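PDB 5Z0Q: aminotransferase, class I and II from Erwinia tasmaniensis, which belongs to the class I and II aminotransferase family, is also called OvoB, and binds pyridoxal-5'-phosphate. Local coordinates for residues C50-F64 with V276-G289. Sequence-based numbering, arbitrary orientation.
Sequences CIIDALQQRVQQGVF and VLAYVAASAAWREG
Ile51 meets the alanine-lined side of helix 276-288 with both its branches: CG2 lies 3.8 Å from Ala281 CB, and CD1, at the end of the other branch, reaches Ala285 CB at 3.7 Å. The first torsion (chi1 -64°) sets CG1 beside the backbone N and CG2 anti to it, which spreads the two branches over successive turns. Small residues let the backbones come close here: Ala54 CB touches Ala284 CB at 3.7 Å, and the helix axes approach to 8.3 Å, running roughly antiparallel at 146°. At this end of the contact Cys50 SG packs beside Gly289 CA.

Further along, the apolar packing passes to branched residues. Leu55 CD2 settles against the backbone at Leu277 O and against Ala281 CB, while Val280 straddles two partners, CG1 packing on Ala54 and CG2 on the Arg58 chain. Leu277 CD2 is shared, touching Arg58 CG at 3.6 Å, Val59 CG2 at 4.0 Å and, obliquely, the ring of Phe64.

The polar bonds of Arg58 lie within its own segment and to the second subunit; against helix 276-288 it sets carbon and a guanidinium face. Its chain leaves anti to the backbone N and bends at chi2 (55°); the side chain crosses those of Val280 and Leu277 at about a right angle, and its guanidinium returns to its own segment. There NH1 and NH2 both donate end-on to Val63 O, the NH2 bond measuring 2.9 Å, with the acceptor in the guanidinium plane. This grip limits rotation of the group, over one face of which lies Val276 CG1. The Val276 side chain is about 11 Å from a bound pyridoxal-5'-phosphate. NH1 also forms a salt bridge with Asp23 of the second subunit, tying the buried charge into the dimer.

The two segments thus form an antiparallel helix pair at the dimer interface of a class I and II aminotransferase, consistent with the fold type I family.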
ATOM      1  N   CYS A  50     -13.161 -20.054   3.231  1.00 28.26           N
ATOM      2  CA  CYS A  50     -12.460 -20.029   1.953  1.00 25.57           C
ATOM      3  C   CYS A  50     -11.356 -18.980   1.935  1.00 29.12           C
ATOM      4  O   CYS A  50     -10.318 -19.188   1.297  1.00 25.69           O
ATOM      5  CB  CYS A  50     -13.447 -19.774   0.816  1.00 31.26           C
ATOM      6  SG  CYS A  50     -14.404 -18.256   0.997  1.00 41.11           S
ATOM      7  N   ILE A  51     -11.558 -17.854   2.621  1.00 29.71           N
ATOM      8  CA  ILE A  51     -10.521 -16.829   2.688  1.00 28.34           C
ATOM      9  C   ILE A  51      -9.344 -17.319   3.523  1.00 28.77           C
ATOM     10  O   ILE A  51      -8.180 -17.169   3.135  1.00 28.27           O
ATOM     11  CB  ILE A  51     -11.097 -15.516   3.247  1.00 25.03           C
ATOM     12  CG1 ILE A  51     -12.160 -14.949   2.302  1.00 25.68           C
ATOM     13  CG2 ILE A  51      -9.988 -14.503   3.480  1.00 20.12           C
ATOM     14  CD1 ILE A  51     -12.844 -13.709   2.835  1.00 19.74           C
ATOM     15  N   ILE A  52      -9.632 -17.919   4.680  1.00 24.38           N
ATOM     16  CA  ILE A  52      -8.567 -18.375   5.567  1.00 26.25           C
ATOM     17  C   ILE A  52      -7.812 -19.544   4.944  1.00 26.78           C
ATOM     18  O   ILE A  52      -6.576 -19.594   4.989  1.00 26.91           O
ATOM     19  CB  ILE A  52      -9.145 -18.733   6.948  1.00 26.17           C
ATOM     20  CG1 ILE A  52      -9.714 -17.481   7.617  1.00 26.18           C
ATOM     21  CG2 ILE A  52      -8.083 -19.378   7.826  1.00 20.97           C
ATOM     22  CD1 ILE A  52     -10.280 -17.726   8.990  1.00 28.30           C
ATOM     23  N   ASP A  53      -8.534 -20.496   4.348  1.00 35.65           N
ATOM     24  CA  ASP A  53      -7.874 -21.629   3.707  1.00 30.93           C
ATOM     25  C   ASP A  53      -7.028 -21.190   2.519  1.00 30.50           C
ATOM     26  O   ASP A  53      -5.968 -21.774   2.263  1.00 38.73           O
ATOM     27  CB  ASP A  53      -8.907 -22.667   3.269  1.00 33.93           C
ATOM     28  CG  ASP A  53      -9.638 -23.293   4.445  1.00 46.18           C
ATOM     29  OD1 ASP A  53      -9.382 -22.880   5.598  1.00 43.07           O
ATOM     30  OD2 ASP A  53     -10.469 -24.200   4.216  1.00 46.49           O
ATOM     31  N   ALA A  54      -7.471 -20.168   1.785  1.00 30.70           N
ATOM     32  CA  ALA A  54      -6.670 -19.667   0.674  1.00 29.58           C
ATOM     33  C   ALA A  54      -5.411 -18.973   1.175  1.00 33.05           C
ATOM     34  O   ALA A  54      -4.337 -19.119   0.580  1.00 35.87           O
ATOM     35  CB  ALA A  54      -7.496 -18.716  -0.190  1.00 17.50           C
ATOM     36  N   LEU A  55      -5.524 -18.212   2.267  1.00 34.59           N
ATOM     37  CA  LEU A  55      -4.356 -17.546   2.833  1.00 26.62           C
ATOM     38  C   LEU A  55      -3.340 -18.556   3.352  1.00 30.55           C
ATOM     39  O   LEU A  55      -2.130 -18.369   3.187  1.00 32.88           O
ATOM     40  CB  LEU A  55      -4.784 -16.593   3.950  1.00 26.93           C
ATOM     41  CG  LEU A  55      -5.502 -15.312   3.516  1.00 26.31           C
ATOM     42  CD1 LEU A  55      -6.131 -14.619   4.713  1.00 23.35           C
ATOM     43  CD2 LEU A  55      -4.536 -14.379   2.804  1.00 24.63           C
ATOM     44  N   GLN A  56      -3.815 -19.636   3.979  1.00 34.58           N
ATOM     45  CA  GLN A  56      -2.902 -20.647   4.504  1.00 32.43           C
ATOM     46  C   GLN A  56      -2.160 -21.365   3.384  1.00 36.97           C
ATOM     47  O   GLN A  56      -0.960 -21.638   3.504  1.00 36.72           O
ATOM     48  CB  GLN A  56      -3.667 -21.651   5.370  1.00 30.84           C
ATOM     49  CG  GLN A  56      -4.243 -21.070   6.655  1.00 28.79           C
ATOM     50  CD  GLN A  56      -3.182 -20.774   7.699  1.00 44.80           C
ATOM     51  OE1 GLN A  56      -1.992 -20.987   7.475  1.00 48.89           O
ATOM     52  NE2 GLN A  56      -3.615 -20.282   8.855  1.00 46.49           N
ATOM     53  N   GLN A  57      -2.857 -21.683   2.289  1.00 32.42           N
ATOM     54  CA  GLN A  57      -2.194 -22.311   1.150  1.00 32.53           C
ATOM     55  C   GLN A  57      -1.132 -21.398   0.551  1.00 34.54           C
ATOM     56  O   GLN A  57      -0.141 -21.881  -0.009  1.00 44.02           O
ATOM     57  CB  GLN A  57      -3.224 -22.695   0.087  1.00 32.73           C
ATOM     58  CG  GLN A  57      -4.097 -23.886   0.457  1.00 40.64           C
ATOM     59  CD  GLN A  57      -3.395 -25.216   0.243  1.00 62.97           C
ATOM     60  OE1 GLN A  57      -2.418 -25.302  -0.501  1.00 61.17           O
ATOM     61  NE2 GLN A  57      -3.892 -26.260   0.899  1.00 53.23           N
ATOM     62  N   ARG A  58      -1.314 -20.080   0.664  1.00 34.45           N
ATOM     63  CA  ARG A  58      -0.340 -19.142   0.123  1.00 31.49           C
ATOM     64  C   ARG A  58       0.837 -18.931   1.067  1.00 29.76           C
ATOM     65  O   ARG A  58       1.969 -18.748   0.605  1.00 29.36           O
ATOM     66  CB  ARG A  58      -1.016 -17.805  -0.188  1.00 23.87           C
ATOM     67  CG  ARG A  58      -0.115 -16.804  -0.889  1.00 19.69           C
ATOM     68  CD  ARG A  58       0.467 -17.391  -2.158  1.00 20.92           C
ATOM     69  NE  ARG A  58       1.460 -16.511  -2.767  1.00 23.71           N
ATOM     70  CZ  ARG A  58       2.736 -16.459  -2.398  1.00 26.48           C
ATOM     71  NH1 ARG A  58       3.573 -15.633  -3.010  1.00 25.77           N
ATOM     72  NH2 ARG A  58       3.174 -17.231  -1.412  1.00 22.41           N
ATOM     73  N   VAL A  59       0.597 -18.949   2.380  1.00 29.40           N
ATOM     74  CA  VAL A  59       1.695 -18.804   3.330  1.00 28.41           C
ATOM     75  C   VAL A  59       2.546 -20.067   3.353  1.00 26.83           C
ATOM     76  O   VAL A  59       3.781 -20.000   3.381  1.00 27.32           O
ATOM     77  CB  VAL A  59       1.155 -18.458   4.728  1.00 35.74           C
ATOM     78  CG1 VAL A  59       2.295 -18.399   5.733  1.00 34.52           C
ATOM     79  CG2 VAL A  59       0.404 -17.134   4.692  1.00 27.97           C
ATOM     80  N   GLN A  60       1.906 -21.238   3.334  1.00 36.07           N
ATOM     81  CA  GLN A  60       2.644 -22.493   3.289  1.00 36.59           C
ATOM     82  C   GLN A  60       3.384 -22.697   1.974  1.00 31.91           C
ATOM     83  O   GLN A  60       4.217 -23.605   1.892  1.00 32.62           O
ATOM     84  CB  GLN A  60       1.700 -23.670   3.541  1.00 40.80           C
ATOM     85  CG  GLN A  60       1.416 -23.922   5.015  1.00 49.31           C
ATOM     86  CD  GLN A  60       2.661 -24.330   5.785  1.00 63.12           C
ATOM     87  OE1 GLN A  60       2.832 -23.968   6.949  1.00 49.35           O
ATOM     88  NE2 GLN A  60       3.535 -25.093   5.138  1.00 69.99           N
ATOM     89  N   GLN A  61       3.100 -21.887   0.951  1.00 28.37           N
ATOM     90  CA  GLN A  61       3.899 -21.942  -0.270  1.00 28.69           C
ATOM     91  C   GLN A  61       5.351 -21.578   0.015  1.00 30.70           C
ATOM     92  O   GLN A  61       6.271 -22.146  -0.582  1.00 34.47           O
ATOM     93  CB  GLN A  61       3.308 -21.014  -1.331  1.00 28.70           C
ATOM     94  CG  GLN A  61       4.044 -21.060  -2.660  1.00 44.02           C
ATOM     95  CD  GLN A  61       3.637 -19.937  -3.596  1.00 55.84           C
ATOM     96  OE1 GLN A  61       2.515 -19.909  -4.103  1.00 51.26           O
ATOM     97  NE2 GLN A  61       4.552 -19.000  -3.826  1.00 43.77           N
ATOM     98  N   GLY A  62       5.575 -20.630   0.924  1.00 23.27           N
ATOM     99  CA  GLY A  62       6.911 -20.366   1.417  1.00 29.98           C
ATOM    100  C   GLY A  62       7.548 -19.071   0.956  1.00 28.37           C
ATOM    101  O   GLY A  62       8.186 -18.376   1.751  1.00 31.15           O
ATOM    102  N   VAL A  63       7.394 -18.734  -0.322  1.00 24.17           N
ATOM    103  CA  VAL A  63       8.090 -17.602  -0.924  1.00 21.74           C
ATOM    104  C   VAL A  63       7.141 -16.418  -1.014  1.00 26.35           C
ATOM    105  O   VAL A  63       5.955 -16.576  -1.334  1.00 28.01           O
ATOM    106  CB  VAL A  63       8.648 -17.970  -2.312  1.00 24.66           C
ATOM    107  CG1 VAL A  63       9.738 -16.989  -2.721  1.00 23.75           C
ATOM    108  CG2 VAL A  63       9.172 -19.395  -2.310  1.00 23.35           C
ATOM    109  N   PHE A  64       7.663 -15.223  -0.739  1.00 30.41           N
ATOM    110  CA  PHE A  64       6.888 -13.985  -0.754  1.00 25.90           C
ATOM    111  C   PHE A  64       7.643 -12.893  -1.506  1.00 24.74           C
ATOM    112  O   PHE A  64       7.785 -11.761  -1.040  1.00 25.93           O
ATOM    113  CB  PHE A  64       6.558 -13.530   0.665  1.00 22.05           C
ATOM    114  CG  PHE A  64       5.945 -14.602   1.520  1.00 23.64           C
ATOM    115  CD1 PHE A  64       4.597 -14.908   1.413  1.00 26.96           C
ATOM    116  CD2 PHE A  64       6.716 -15.300   2.436  1.00 23.14           C
ATOM    117  CE1 PHE A  64       4.032 -15.894   2.202  1.00 29.37           C
ATOM    118  CE2 PHE A  64       6.157 -16.287   3.227  1.00 20.79           C
ATOM    119  CZ  PHE A  64       4.813 -16.584   3.111  1.00 26.44           C
ATOM    120  N   VAL A 276       0.810  -9.366  -1.731  1.00 33.81           N
ATOM    121  CA  VAL A 276       0.698 -10.695  -2.328  1.00 24.90           C
ATOM    122  C   VAL A 276      -0.406 -11.494  -1.647  1.00 30.11           C
ATOM    123  O   VAL A 276      -1.190 -12.188  -2.308  1.00 29.54           O
ATOM    124  CB  VAL A 276       2.056 -11.419  -2.260  1.00 26.66           C
ATOM    125  CG1 VAL A 276       1.865 -12.925  -2.229  1.00 31.79           C
ATOM    126  CG2 VAL A 276       2.926 -11.021  -3.443  1.00 23.60           C
ATOM    127  N   LEU A 277      -0.494 -11.401  -0.319  1.00 29.85           N
ATOM    128  CA  LEU A 277      -1.529 -12.120   0.416  1.00 22.03           C
ATOM    129  C   LEU A 277      -2.897 -11.467   0.270  1.00 22.68           C
ATOM    130  O   LEU A 277      -3.919 -12.154   0.373  1.00 32.23           O
ATOM    131  CB  LEU A 277      -1.147 -12.219   1.894  1.00 24.93           C
ATOM    132  CG  LEU A 277       0.155 -12.967   2.190  1.00 24.55           C
ATOM    133  CD1 LEU A 277       0.536 -12.835   3.651  1.00 22.59           C
ATOM    134  CD2 LEU A 277       0.023 -14.429   1.808  1.00 28.67           C
ATOM    135  N   ALA A 278      -2.942 -10.155   0.030  1.00 25.87           N
ATOM    136  CA  ALA A 278      -4.224  -9.480  -0.136  1.00 25.67           C
ATOM    137  C   ALA A 278      -4.926  -9.914  -1.415  1.00 26.11           C
ATOM    138  O   ALA A 278      -6.160  -9.991  -1.449  1.00 28.85           O
ATOM    139  CB  ALA A 278      -4.026  -7.965  -0.123  1.00 27.36           C
ATOM    140  N   TYR A 279      -4.164 -10.195  -2.474  1.00 24.03           N
ATOM    141  CA  TYR A 279      -4.762 -10.709  -3.701  1.00 26.70           C
ATOM    142  C   TYR A 279      -5.426 -12.059  -3.465  1.00 29.53           C
ATOM    143  O   TYR A 279      -6.504 -12.333  -4.006  1.00 28.57           O
ATOM    144  CB  TYR A 279      -3.701 -10.825  -4.794  1.00 22.12           C
ATOM    145  CG  TYR A 279      -3.495  -9.568  -5.608  1.00 22.45           C
ATOM    146  CD1 TYR A 279      -4.572  -8.774  -5.981  1.00 22.72           C
ATOM    147  CD2 TYR A 279      -2.224  -9.178  -6.006  1.00 21.82           C
ATOM    148  CE1 TYR A 279      -4.387  -7.626  -6.729  1.00 24.16           C
ATOM    149  CE2 TYR A 279      -2.029  -8.032  -6.752  1.00 23.78           C
ATOM    150  CZ  TYR A 279      -3.112  -7.262  -7.111  1.00 23.56           C
ATOM    151  OH  TYR A 279      -2.917  -6.121  -7.853  1.00 23.10           O
ATOM    152  N   VAL A 280      -4.795 -12.914  -2.657  1.00 23.74           N
ATOM    153  CA  VAL A 280      -5.324 -14.255  -2.426  1.00 26.28           C
ATOM    154  C   VAL A 280      -6.633 -14.190  -1.650  1.00 28.41           C
ATOM    155  O   VAL A 280      -7.580 -14.933  -1.937  1.00 26.31           O
ATOM    156  CB  VAL A 280      -4.274 -15.119  -1.706  1.00 29.14           C
ATOM    157  CG1 VAL A 280      -4.848 -16.479  -1.353  1.00 28.49           C
ATOM    158  CG2 VAL A 280      -3.032 -15.275  -2.571  1.00 21.16           C
ATOM    159  N   ALA A 281      -6.716 -13.295  -0.663  1.00 29.01           N
ATOM    160  CA  ALA A 281      -7.930 -13.200   0.140  1.00 23.30           C
ATOM    161  C   ALA A 281      -9.072 -12.576  -0.652  1.00 22.26           C
ATOM    162  O   ALA A 281     -10.222 -13.022  -0.549  1.00 23.15           O
ATOM    163  CB  ALA A 281      -7.656 -12.398   1.410  1.00 20.02           C
ATOM    164  N   ALA A 282      -8.780 -11.545  -1.449  1.00 23.34           N
ATOM    165  CA  ALA A 282      -9.830 -10.889  -2.220  1.00 20.98           C
ATOM    166  C   ALA A 282     -10.399 -11.817  -3.285  1.00 28.05           C
ATOM    167  O   ALA A 282     -11.599 -11.768  -3.581  1.00 24.94           O
ATOM    168  CB  ALA A 282      -9.293  -9.607  -2.856  1.00 19.07           C
ATOM    169  N   SER A 283      -9.554 -12.665  -3.876  1.00 25.77           N
ATOM    170  CA  SER A 283     -10.043 -13.630  -4.856  1.00 23.46           C
ATOM    171  C   SER A 283     -10.974 -14.643  -4.205  1.00 31.01           C
ATOM    172  O   SER A 283     -12.098 -14.857  -4.672  1.00 32.50           O
ATOM    173  CB  SER A 283      -8.868 -14.335  -5.536  1.00 26.80           C
ATOM    174  OG  SER A 283      -8.193 -13.465  -6.427  1.00 38.41           O
ATOM    175  N   ALA A 284     -10.525 -15.269  -3.113  1.00 28.58           N
ATOM    176  CA  ALA A 284     -11.353 -16.262  -2.434  1.00 29.27           C
ATOM    177  C   ALA A 284     -12.629 -15.646  -1.875  1.00 30.52           C
ATOM    178  O   ALA A 284     -13.649 -16.336  -1.757  1.00 32.34           O
ATOM    179  CB  ALA A 284     -10.556 -16.935  -1.317  1.00 21.06           C
ATOM    180  N   ALA A 285     -12.594 -14.358  -1.527  1.00 26.38           N
ATOM    181  CA  ALA A 285     -13.789 -13.697  -1.014  1.00 28.71           C
ATOM    182  C   ALA A 285     -14.884 -13.652  -2.071  1.00 25.89           C
ATOM    183  O   ALA A 285     -16.030 -14.040  -1.815  1.00 28.58           O
ATOM    184  CB  ALA A 285     -13.443 -12.288  -0.535  1.00 24.80           C
ATOM    185  N   TRP A 286     -14.547 -13.188  -3.273  1.00 28.38           N
ATOM    186  CA  TRP A 286     -15.528 -13.060  -4.342  1.00 29.50           C
ATOM    187  C   TRP A 286     -15.722 -14.339  -5.144  1.00 29.93           C
ATOM    188  O   TRP A 286     -16.715 -14.444  -5.874  1.00 35.05           O
ATOM    189  CB  TRP A 286     -15.129 -11.922  -5.289  1.00 28.14           C
ATOM    190  CG  TRP A 286     -15.584 -10.574  -4.825  1.00 27.15           C
ATOM    191  CD1 TRP A 286     -16.504 -10.310  -3.853  1.00 29.80           C
ATOM    192  CD2 TRP A 286     -15.139  -9.302  -5.312  1.00 33.41           C
ATOM    193  NE1 TRP A 286     -16.662  -8.952  -3.705  1.00 30.83           N
ATOM    194  CE2 TRP A 286     -15.833  -8.311  -4.589  1.00 28.40           C
ATOM    195  CE3 TRP A 286     -14.220  -8.904  -6.289  1.00 31.36           C
ATOM    196  CZ2 TRP A 286     -15.640  -6.948  -4.812  1.00 23.40           C
ATOM    197  CZ3 TRP A 286     -14.030  -7.550  -6.509  1.00 27.74           C
ATOM    198  CH2 TRP A 286     -14.736  -6.590  -5.774  1.00 26.83           C
ATOM    199  N   ARG A 287     -14.814 -15.308  -5.033  1.00 33.06           N
ATOM    200  CA  ARG A 287     -14.954 -16.540  -5.803  1.00 36.67           C
ATOM    201  C   ARG A 287     -15.837 -17.567  -5.104  1.00 30.23           C
ATOM    202  O   ARG A 287     -16.692 -18.184  -5.748  1.00 27.75           O
ATOM    203  CB  ARG A 287     -13.581 -17.155  -6.094  1.00 33.05           C
ATOM    204  CG  ARG A 287     -13.582 -18.112  -7.277  1.00 39.43           C
ATOM    205  CD  ARG A 287     -12.360 -19.022  -7.300  1.00 47.39           C
ATOM    206  NE  ARG A 287     -11.102 -18.286  -7.395  1.00 54.21           N
ATOM    207  CZ  ARG A 287     -10.222 -18.183  -6.404  1.00 55.06           C
ATOM    208  NH1 ARG A 287     -10.458 -18.773  -5.239  1.00 48.90           N
ATOM    209  NH2 ARG A 287      -9.101 -17.495  -6.579  1.00 52.10           N
ATOM    210  N   GLU A 288     -15.651 -17.765  -3.796  1.00 27.54           N
ATOM    211  CA  GLU A 288     -16.386 -18.805  -3.088  1.00 34.25           C
ATOM    212  C   GLU A 288     -16.905 -18.361  -1.724  1.00 29.47           C
ATOM    213  O   GLU A 288     -17.329 -19.214  -0.935  1.00 30.33           O
ATOM    214  CB  GLU A 288     -15.508 -20.054  -2.923  1.00 45.37           C
ATOM    215  CG  GLU A 288     -15.191 -20.760  -4.234  1.00 49.46           C
ATOM    216  CD  GLU A 288     -14.031 -21.725  -4.113  1.00 62.76           C
ATOM    217  OE1 GLU A 288     -13.758 -22.452  -5.093  1.00 65.65           O
ATOM    218  OE2 GLU A 288     -13.389 -21.753  -3.042  1.00 59.18           O
ATOM    219  N   GLY A 289     -16.890 -17.067  -1.420  1.00 26.93           N
ATOM    220  CA  GLY A 289     -17.394 -16.580  -0.156  1.00 24.82           C
ATOM    221  C   GLY A 289     -18.836 -16.136  -0.159  1.00 26.16           C
ATOM    222  O   GLY A 289     -19.322 -15.632   0.858  1.00 25.82           O
TER